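Local atomic coordinates of glycoside hydrolase family 88 protein (Bacteroides vulgatus, PDB entry 4Q88), a protein that is probably a hydrolase of glycoside hydrolase family 88, though its own substrate and activity remain uncharacterised. Residues L110-P115 with Y156-N161; M147-M152 with F216-K221. One frame throughout, in Å; residues are numbered along the deposited sequence.

Contact 1: residues L110-P115 with Y156-N161; sequences LYKLDP and YDITKN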
ATOM      1  N   LEU A 110      -6.525  15.348  -3.136  1.00 21.26           N
ATOM      2  CA  LEU A 110      -6.647  16.515  -4.034  1.00 21.62           C
ATOM      3  C   LEU A 110      -7.797  17.469  -3.636  1.00 22.55           C
ATOM      4  O   LEU A 110      -7.659  18.703  -3.699  1.00 23.01           O
ATOM      5  CB  LEU A 110      -6.776  16.041  -5.474  1.00 21.36           C
ATOM      6  CG  LEU A 110      -5.509  15.416  -6.049  1.00 20.50           C
ATOM      7  CD1 LEU A 110      -5.820  14.779  -7.385  1.00 22.10           C
ATOM      8  CD2 LEU A 110      -4.351  16.410  -6.156  1.00 23.12           C
ATOM      9  N   TYR A 111      -8.905  16.906  -3.192  1.00 21.86           N
ATOM     10  CA  TYR A 111      -9.983  17.701  -2.599  1.00 23.72           C
ATOM     11  C   TYR A 111      -9.523  18.535  -1.403  1.00 26.44           C
ATOM     12  O   TYR A 111      -9.901  19.722  -1.256  1.00 25.96           O
ATOM     13  CB  TYR A 111     -11.096  16.771  -2.164  1.00 23.45           C
ATOM     14  CG  TYR A 111     -12.237  17.464  -1.474  1.00 24.52           C
ATOM     15  CD1 TYR A 111     -12.177  17.766  -0.137  1.00 25.12           C
ATOM     16  CD2 TYR A 111     -13.382  17.824  -2.183  1.00 25.36           C
ATOM     17  CE1 TYR A 111     -13.218  18.414   0.526  1.00 25.68           C
ATOM     18  CE2 TYR A 111     -14.431  18.476  -1.528  1.00 25.63           C
ATOM     19  CZ  TYR A 111     -14.320  18.776  -0.200  1.00 27.66           C
ATOM     20  OH  TYR A 111     -15.338  19.401   0.442  1.00 31.13           O
ATOM     21  N   LYS A 112      -8.774  17.930  -0.484  1.00 26.14           N
ATOM     22  CA  LYS A 112      -8.294  18.724   0.648  1.00 28.51           C
ATOM     23  C   LYS A 112      -7.502  19.959   0.241  1.00 28.85           C
ATOM     24  O   LYS A 112      -7.584  21.014   0.905  1.00 27.37           O
ATOM     25  CB  LYS A 112      -7.460  17.857   1.605  1.00 30.75           C
ATOM     26  CG  LYS A 112      -8.315  16.895   2.411  1.00 33.43           C
ATOM     27  CD  LYS A 112      -9.352  17.600   3.301  1.00 38.00           C
ATOM     28  CE  LYS A 112      -8.716  18.546   4.308  1.00 40.59           C
ATOM     29  NZ  LYS A 112      -7.806  17.828   5.270  1.00 42.22           N
ATOM     30  N   LEU A 113      -6.736  19.844  -0.828  1.00 26.19           N
ATOM     31  CA  LEU A 113      -5.960  20.980  -1.342  1.00 28.88           C
ATOM     32  C   LEU A 113      -6.804  22.064  -1.978  1.00 31.92           C
ATOM     33  O   LEU A 113      -6.452  23.259  -1.897  1.00 32.35           O
ATOM     34  CB  LEU A 113      -4.903  20.545  -2.368  1.00 27.92           C
ATOM     35  CG  LEU A 113      -3.919  19.510  -1.871  1.00 29.39           C
ATOM     36  CD1 LEU A 113      -2.960  19.138  -2.994  1.00 30.75           C
ATOM     37  CD2 LEU A 113      -3.161  20.004  -0.651  1.00 28.95           C
ATOM     38  N   ASP A 114      -7.905  21.670  -2.615  1.00 30.25           N
ATOM     39  CA  ASP A 114      -8.720  22.621  -3.411  1.00 30.45           C
ATOM     40  C   ASP A 114     -10.132  22.043  -3.467  1.00 29.64           C
ATOM     41  O   ASP A 114     -10.472  21.323  -4.423  1.00 28.16           O
ATOM     42  CB  ASP A 114      -8.100  22.753  -4.804  1.00 32.14           C
ATOM     43  CG  ASP A 114      -8.886  23.649  -5.733  1.00 40.77           C
ATOM     44  OD1 ASP A 114      -9.530  24.598  -5.243  1.00 41.91           O
ATOM     45  OD2 ASP A 114      -8.838  23.395  -6.964  1.00 41.99           O
ATOM     46  N   PRO A 115     -10.920  22.285  -2.407  1.00 28.94           N
ATOM     47  CA  PRO A 115     -12.212  21.638  -2.276  1.00 28.64           C
ATOM     48  C   PRO A 115     -13.148  21.974  -3.384  1.00 30.12           C
ATOM     49  O   PRO A 115     -13.292  23.134  -3.753  1.00 28.87           O
ATOM     50  CB  PRO A 115     -12.738  22.159  -0.938  1.00 30.47           C
ATOM     51  CG  PRO A 115     -11.490  22.361  -0.139  1.00 32.90           C
ATOM     52  CD  PRO A 115     -10.509  22.905  -1.137  1.00 31.39           C
ATOM     53  N   TYR A 156     -13.528  10.068   6.147  1.00 20.75           N
ATOM     54  CA  TYR A 156     -13.887  10.602   7.472  1.00 21.80           C
ATOM     55  C   TYR A 156     -13.317  11.998   7.662  1.00 22.82           C
ATOM     56  O   TYR A 156     -14.023  12.915   8.157  1.00 23.34           O
ATOM     57  CB  TYR A 156     -13.443   9.689   8.637  1.00 21.63           C
ATOM     58  CG  TYR A 156     -13.812  10.308   9.943  1.00 21.54           C
ATOM     59  CD1 TYR A 156     -15.099  10.170  10.443  1.00 23.01           C
ATOM     60  CD2 TYR A 156     -12.934  11.168  10.625  1.00 23.53           C
ATOM     61  CE1 TYR A 156     -15.519  10.814  11.598  1.00 24.07           C
ATOM     62  CE2 TYR A 156     -13.334  11.819  11.807  1.00 25.04           C
ATOM     63  CZ  TYR A 156     -14.631  11.626  12.291  1.00 27.37           C
ATOM     64  OH  TYR A 156     -15.065  12.244  13.442  1.00 27.88           O
ATOM     65  N   ASP A 157     -12.033  12.188   7.345  1.00 21.79           N
ATOM     66  CA  ASP A 157     -11.421  13.509   7.541  1.00 24.58           C
ATOM     67  C   ASP A 157     -12.231  14.618   6.851  1.00 23.54           C
ATOM     68  O   ASP A 157     -12.440  15.741   7.415  1.00 25.29           O
ATOM     69  CB  ASP A 157     -10.004  13.498   6.962  1.00 26.09           C
ATOM     70  CG  ASP A 157      -9.322  14.815   7.105  1.00 30.75           C
ATOM     71  OD1 ASP A 157      -9.247  15.304   8.242  1.00 33.09           O
ATOM     72  OD2 ASP A 157      -8.870  15.344   6.096  1.00 33.61           O
ATOM     73  N   ILE A 158     -12.722  14.312   5.663  1.00 21.58           N
ATOM     74  CA  ILE A 158     -13.586  15.274   4.901  1.00 24.62           C
ATOM     75  C   ILE A 158     -15.008  15.397   5.440  1.00 25.45           C
ATOM     76  O   ILE A 158     -15.460  16.513   5.728  1.00 26.87           O
ATOM     77  CB  ILE A 158     -13.622  14.919   3.424  1.00 24.28           C
ATOM     78  CG1 ILE A 158     -12.211  15.066   2.836  1.00 23.82           C
ATOM     79  CG2 ILE A 158     -14.608  15.826   2.653  1.00 26.69           C
ATOM     80  CD1 ILE A 158     -12.034  14.358   1.513  1.00 23.91           C
ATOM     81  N   THR A 159     -15.703  14.275   5.586  1.00 24.67           N
ATOM     82  CA  THR A 159     -17.119  14.280   5.891  1.00 25.39           C
ATOM     83  C   THR A 159     -17.496  14.381   7.347  1.00 26.40           C
ATOM     84  O   THR A 159     -18.640  14.783   7.683  1.00 24.79           O
ATOM     85  CB  THR A 159     -17.786  13.004   5.366  1.00 27.65           C
ATOM     86  OG1 THR A 159     -17.229  11.880   6.031  1.00 24.81           O
ATOM     87  CG2 THR A 159     -17.626  12.860   3.834  1.00 26.69           C
ATOM     88  N   LYS A 160     -16.567  13.973   8.209  1.00 24.33           N
ATOM     89  CA  LYS A 160     -16.808  13.656   9.608  1.00 25.12           C
ATOM     90  C   LYS A 160     -17.960  12.716   9.836  1.00 24.82           C
ATOM     91  O   LYS A 160     -18.567  12.735  10.896  1.00 26.33           O
ATOM     92  CB  LYS A 160     -16.991  14.938  10.444  1.00 27.50           C
ATOM     93  CG  LYS A 160     -15.956  16.000  10.164  1.00 29.72           C
ATOM     94  CD  LYS A 160     -14.550  15.583  10.540  1.00 31.16           C
ATOM     95  CE  LYS A 160     -13.663  16.808  10.701  1.00 36.69           C
ATOM     96  NZ  LYS A 160     -12.420  16.818   9.910  1.00 37.69           N
ATOM     97  N   ASN A 161     -18.243  11.851   8.874  1.00 23.09           N
ATOM     98  CA  ASN A 161     -19.294  10.860   9.005  1.00 23.61           C
ATOM     99  C   ASN A 161     -18.720   9.645   9.765  1.00 24.83           C
ATOM    100  O   ASN A 161     -17.889   8.897   9.204  1.00 22.49           O
ATOM    101  CB  ASN A 161     -19.818  10.460   7.623  1.00 24.10           C
ATOM    102  CG  ASN A 161     -20.851   9.343   7.662  1.00 24.55           C
ATOM    103  OD1 ASN A 161     -21.093   8.703   8.691  1.00 24.50           O
ATOM    104  ND2 ASN A 161     -21.478   9.096   6.512  1.00 25.52           N
TER
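Two helix ends, those of helices 103-113 and 144-159, come side by side here, with the CA atoms of Lys112 and Ile158 7.6 Å apart as the nearest pair of the backbones. Ile158 packs against both Tyr111 and Lys112. Its CG2 methyl lies 3.6 Å from CE1 of Tyr111, meeting the ring obliquely, while its CD1 approaches Tyr111 CD1 at 3.8 Å. The phenol reaches across because its CG stands opposite the backbone N (chi1 177°), and one of its faces is occupied by Pro115, whose CA sits over the ring centre, 3.9 Å above the plane. The ring is thus packed by the chain just after its own helix as well as by Ile158. Ile120 of helix 117-132 touches both Tyr111 and Ile158 and joins the apolar patch.

Lys112 uses its length in two ways. Its CD passes 3.8 Å from Ile158 CG1, the two chains running past each other in opposite directions. Bends at chi2, chi3 and chi4 keep the chain compact and bring NZ to OD2 of Asp157 at 2.8 Å, on the syn lone pair of that oxygen. Asp157 also serves its own segment: Lys160, just past the helix end, gives NZ to the backbone O of Asp157 at 2.7 Å, in the carbonyl plane, with a C=O...N angle of 139°, and makes a long salt bridge to OD1. At the same helix end, Thr159 OG1 accepts from the N of Asn161, an ST turn that shapes the exit from the helix.

The principle illustrated is a division of labour at a protein surface: carbon packs against carbon between the helices, while Lys112 grips the carboxylate closely and Lys160 adds a more distant charge, which together would probably favour the charged form of Asp157.

Contact 2: residues M147-M152 with F216-K221; sequences MVMPVM and FAAFAK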
HETATM    1  N   MSE A 147      -5.607  -0.880  -0.350  1.00 14.67           N
HETATM    2  CA  MSE A 147      -6.449  -0.200  -1.341  1.00 14.53           C
HETATM    3  C   MSE A 147      -7.539   0.666  -0.660  1.00 17.37           C
HETATM    4  O   MSE A 147      -7.879   1.754  -1.124  1.00 18.77           O
HETATM    5  CB  MSE A 147      -7.067  -1.226  -2.270  1.00 16.11           C
HETATM    6  CG  MSE A 147      -6.090  -2.106  -3.027  1.00 16.21           C
HETATM    7 SE   MSE A 147      -4.541  -1.170  -3.824  0.70 20.19          SE
HETATM    8  CE  MSE A 147      -3.226  -2.545  -3.340  1.00 23.08           C
ATOM      9  N   VAL A 148      -8.084   0.158   0.420  1.00 16.86           N
ATOM     10  CA  VAL A 148      -9.315   0.719   0.995  1.00 16.90           C
ATOM     11  C   VAL A 148      -9.241   1.237   2.413  1.00 17.04           C
ATOM     12  O   VAL A 148      -9.922   2.251   2.730  1.00 18.14           O
ATOM     13  CB  VAL A 148     -10.535  -0.217   0.787  1.00 15.91           C
ATOM     14  CG1 VAL A 148     -11.821   0.560   0.918  1.00 15.88           C
ATOM     15  CG2 VAL A 148     -10.529  -0.881  -0.588  1.00 16.99           C
HETATM   16  N   MSE A 149      -8.426   0.672   3.301  1.00 16.13           N
HETATM   17  CA  MSE A 149      -8.401   1.239   4.653  1.00 16.20           C
HETATM   18  C   MSE A 149      -8.111   2.740   4.650  1.00 15.23           C
HETATM   19  O   MSE A 149      -8.769   3.481   5.385  1.00 17.29           O
HETATM   20  CB  MSE A 149      -7.479   0.571   5.706  1.00 16.48           C
HETATM   21  CG  MSE A 149      -7.907  -0.852   6.044  1.00 16.34           C
HETATM   22 SE   MSE A 149      -7.237  -1.506   7.754  0.70 20.96          SE
HETATM   23  CE  MSE A 149      -5.369  -1.203   7.382  1.00 16.76           C
ATOM     24  N   PRO A 150      -7.107   3.231   3.905  1.00 15.22           N
ATOM     25  CA  PRO A 150      -6.859   4.684   3.949  1.00 16.81           C
ATOM     26  C   PRO A 150      -7.999   5.537   3.307  1.00 18.22           C
ATOM     27  O   PRO A 150      -8.174   6.705   3.665  1.00 18.14           O
ATOM     28  CB  PRO A 150      -5.564   4.854   3.161  1.00 16.49           C
ATOM     29  CG  PRO A 150      -4.984   3.485   3.053  1.00 16.39           C
ATOM     30  CD  PRO A 150      -6.151   2.550   3.036  1.00 15.95           C
ATOM     31  N   VAL A 151      -8.779   4.975   2.407  1.00 18.34           N
ATOM     32  CA  VAL A 151     -10.011   5.634   1.930  1.00 18.25           C
ATOM     33  C   VAL A 151     -10.931   5.978   3.125  1.00 19.28           C
ATOM     34  O   VAL A 151     -11.490   7.097   3.226  1.00 17.68           O
ATOM     35  CB  VAL A 151     -10.794   4.720   0.983  1.00 19.41           C
ATOM     36  CG1 VAL A 151     -12.088   5.390   0.608  1.00 20.44           C
ATOM     37  CG2 VAL A 151      -9.968   4.449  -0.269  1.00 20.22           C
HETATM   38  N   MSE A 152     -11.040   5.048   4.077  1.00 19.18           N
HETATM   39  CA  MSE A 152     -11.961   5.219   5.172  1.00 20.34           C
HETATM   40  C   MSE A 152     -11.555   6.427   6.013  1.00 20.55           C
HETATM   41  O   MSE A 152     -12.438   7.271   6.370  1.00 20.63           O
HETATM   42  CB  MSE A 152     -12.127   3.967   6.062  1.00 19.68           C
HETATM   43  CG  MSE A 152     -12.394   2.614   5.360  1.00 20.27           C
HETATM   44 SE   MSE A 152     -13.929   2.714   4.149  0.70 23.54          SE
HETATM   45  CE  MSE A 152     -15.308   2.058   5.344  1.00 21.16           C
ATOM     46  N   PHE A 216       0.772  -3.817   6.308  1.00 15.07           N
ATOM     47  CA  PHE A 216       1.598  -3.050   7.249  1.00 15.46           C
ATOM     48  C   PHE A 216       1.623  -1.555   6.863  1.00 16.08           C
ATOM     49  O   PHE A 216       1.436  -0.689   7.756  1.00 16.33           O
ATOM     50  CB  PHE A 216       3.003  -3.623   7.248  1.00 15.52           C
ATOM     51  CG  PHE A 216       3.912  -3.100   8.303  1.00 15.23           C
ATOM     52  CD1 PHE A 216       3.640  -3.244   9.635  1.00 15.66           C
ATOM     53  CD2 PHE A 216       5.175  -2.605   7.937  1.00 16.18           C
ATOM     54  CE1 PHE A 216       4.510  -2.780  10.602  1.00 15.72           C
ATOM     55  CE2 PHE A 216       6.069  -2.199   8.908  1.00 17.21           C
ATOM     56  CZ  PHE A 216       5.761  -2.295  10.239  1.00 17.08           C
ATOM     57  N   ALA A 217       1.848  -1.252   5.594  1.00 14.63           N
ATOM     58  CA  ALA A 217       1.773   0.177   5.132  1.00 17.35           C
ATOM     59  C   ALA A 217       0.355   0.761   5.315  1.00 16.73           C
ATOM     60  O   ALA A 217       0.223   1.930   5.642  1.00 16.58           O
ATOM     61  CB  ALA A 217       2.170   0.294   3.691  1.00 18.85           C
ATOM     62  N   ALA A 218      -0.659  -0.065   5.086  1.00 16.44           N
ATOM     63  CA  ALA A 218      -2.037   0.340   5.351  1.00 17.59           C
ATOM     64  C   ALA A 218      -2.260   0.795   6.759  1.00 16.47           C
ATOM     65  O   ALA A 218      -2.923   1.845   7.001  1.00 16.68           O
ATOM     66  CB  ALA A 218      -3.023  -0.747   4.943  1.00 17.27           C
ATOM     67  N   PHE A 219      -1.796   0.026   7.738  1.00 15.91           N
ATOM     68  CA  PHE A 219      -2.013   0.423   9.123  1.00 17.14           C
ATOM     69  C   PHE A 219      -1.293   1.701   9.437  1.00 17.35           C
ATOM     70  O   PHE A 219      -1.813   2.554  10.179  1.00 17.49           O
ATOM     71  CB  PHE A 219      -1.570  -0.684  10.096  1.00 16.18           C
ATOM     72  CG  PHE A 219      -2.594  -1.756  10.254  1.00 16.58           C
ATOM     73  CD1 PHE A 219      -3.751  -1.497  10.937  1.00 19.38           C
ATOM     74  CD2 PHE A 219      -2.443  -2.994   9.689  1.00 15.49           C
ATOM     75  CE1 PHE A 219      -4.724  -2.464  11.116  1.00 19.57           C
ATOM     76  CE2 PHE A 219      -3.438  -3.951   9.788  1.00 17.71           C
ATOM     77  CZ  PHE A 219      -4.593  -3.685  10.516  1.00 18.54           C
ATOM     78  N   ALA A 220      -0.096   1.895   8.868  1.00 17.67           N
ATOM     79  CA  ALA A 220       0.560   3.206   9.036  1.00 17.32           C
ATOM     80  C   ALA A 220      -0.266   4.356   8.483  1.00 16.66           C
ATOM     81  O   ALA A 220      -0.469   5.421   9.162  1.00 18.60           O
ATOM     82  CB  ALA A 220       1.929   3.209   8.373  1.00 17.89           C
ATOM     83  N   LYS A 221      -0.805   4.174   7.285  1.00 17.13           N
ATOM     84  CA  LYS A 221      -1.650   5.204   6.695  1.00 17.37           C
ATOM     85  C   LYS A 221      -2.951   5.454   7.488  1.00 18.76           C
ATOM     86  O   LYS A 221      -3.427   6.602   7.585  1.00 18.07           O
ATOM     87  CB  LYS A 221      -1.952   4.917   5.246  1.00 17.38           C
ATOM     88  CG  LYS A 221      -0.719   5.112   4.349  1.00 19.02           C
ATOM     89  CD  LYS A 221      -0.886   4.552   2.989  1.00 21.81           C
ATOM     90  CE  LYS A 221      -1.633   5.405   2.027  1.00 23.05           C
ATOM     91  NZ  LYS A 221      -1.019   6.742   1.730  1.00 26.48           N
TER
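Helices 144-159 and 209-225 run almost exactly alongside each other through the segments 147-152 and 216-221, their axes 4° from parallel and 8.7 Å apart at closest approach, with Met149 and Ala218 6.5 Å apart between CA atoms and Pro150 and Lys221 only 5.9 Å by the same measure. Pro150 has no N-H to give to the preceding turn, and the first helix is kinked there.

Met149, built as selenomethionine, carries most of the contact. A bend at its last torsion (chi3 -56°) turns the terminal methyl over Phe219, and CE stands 3.8 Å from the ring centroid, just 5° off the normal, a nearly perpendicular CH-pi contact. SE, 4.7 Å from the same centroid, approaches obliquely and makes the pair a Met-aromatic contact as well. The same methyl presses on Ala218, CE to CB 3.4 Å, tighter than ordinary carbon packing. Replacing Phe219 by an alanine would probably leave the Met149 methyl without its aromatic floor and open a gap toward Leu172 of helix 163-179, which the ring also touches.

Next to Met149, Pro150 meets Lys221, whose chain bends so that its aliphatic part lies across the pyrrolidine ring, Lys221 CE to Pro150 CG 4.0 Å. No hydrogen bond joins the segments; they meet through apolar and CH-pi contacts.

Such close, parallel packing of two buried helices, each linked to the next through an antiparallel outer one, is what the inner ring of the (alpha/alpha)6 barrel of this family consists of.

Following the chain from the N terminus, 110-115 at the end of helix 103-113 comes first, then helix 117-132, then helix 144-159, which supplies 147-152 to contact 2 and, after three intervening residues, 156-161 to contact 1. Contact 1 therefore closes a loop of 40 residues that holds helix 117-132 and most of helix 144-159, segment 147-152 included; contact 2 closes one of 63 residues, passing through helix 163-179 and the short hairpin before reaching helix 209-225. The segments alternate along the sequence, so the loops cross. Helix 144-159 is the shared member, joined to helix 103-113 at the surface and to helix 209-225 in the interior, the contact centres about 16 Å apart.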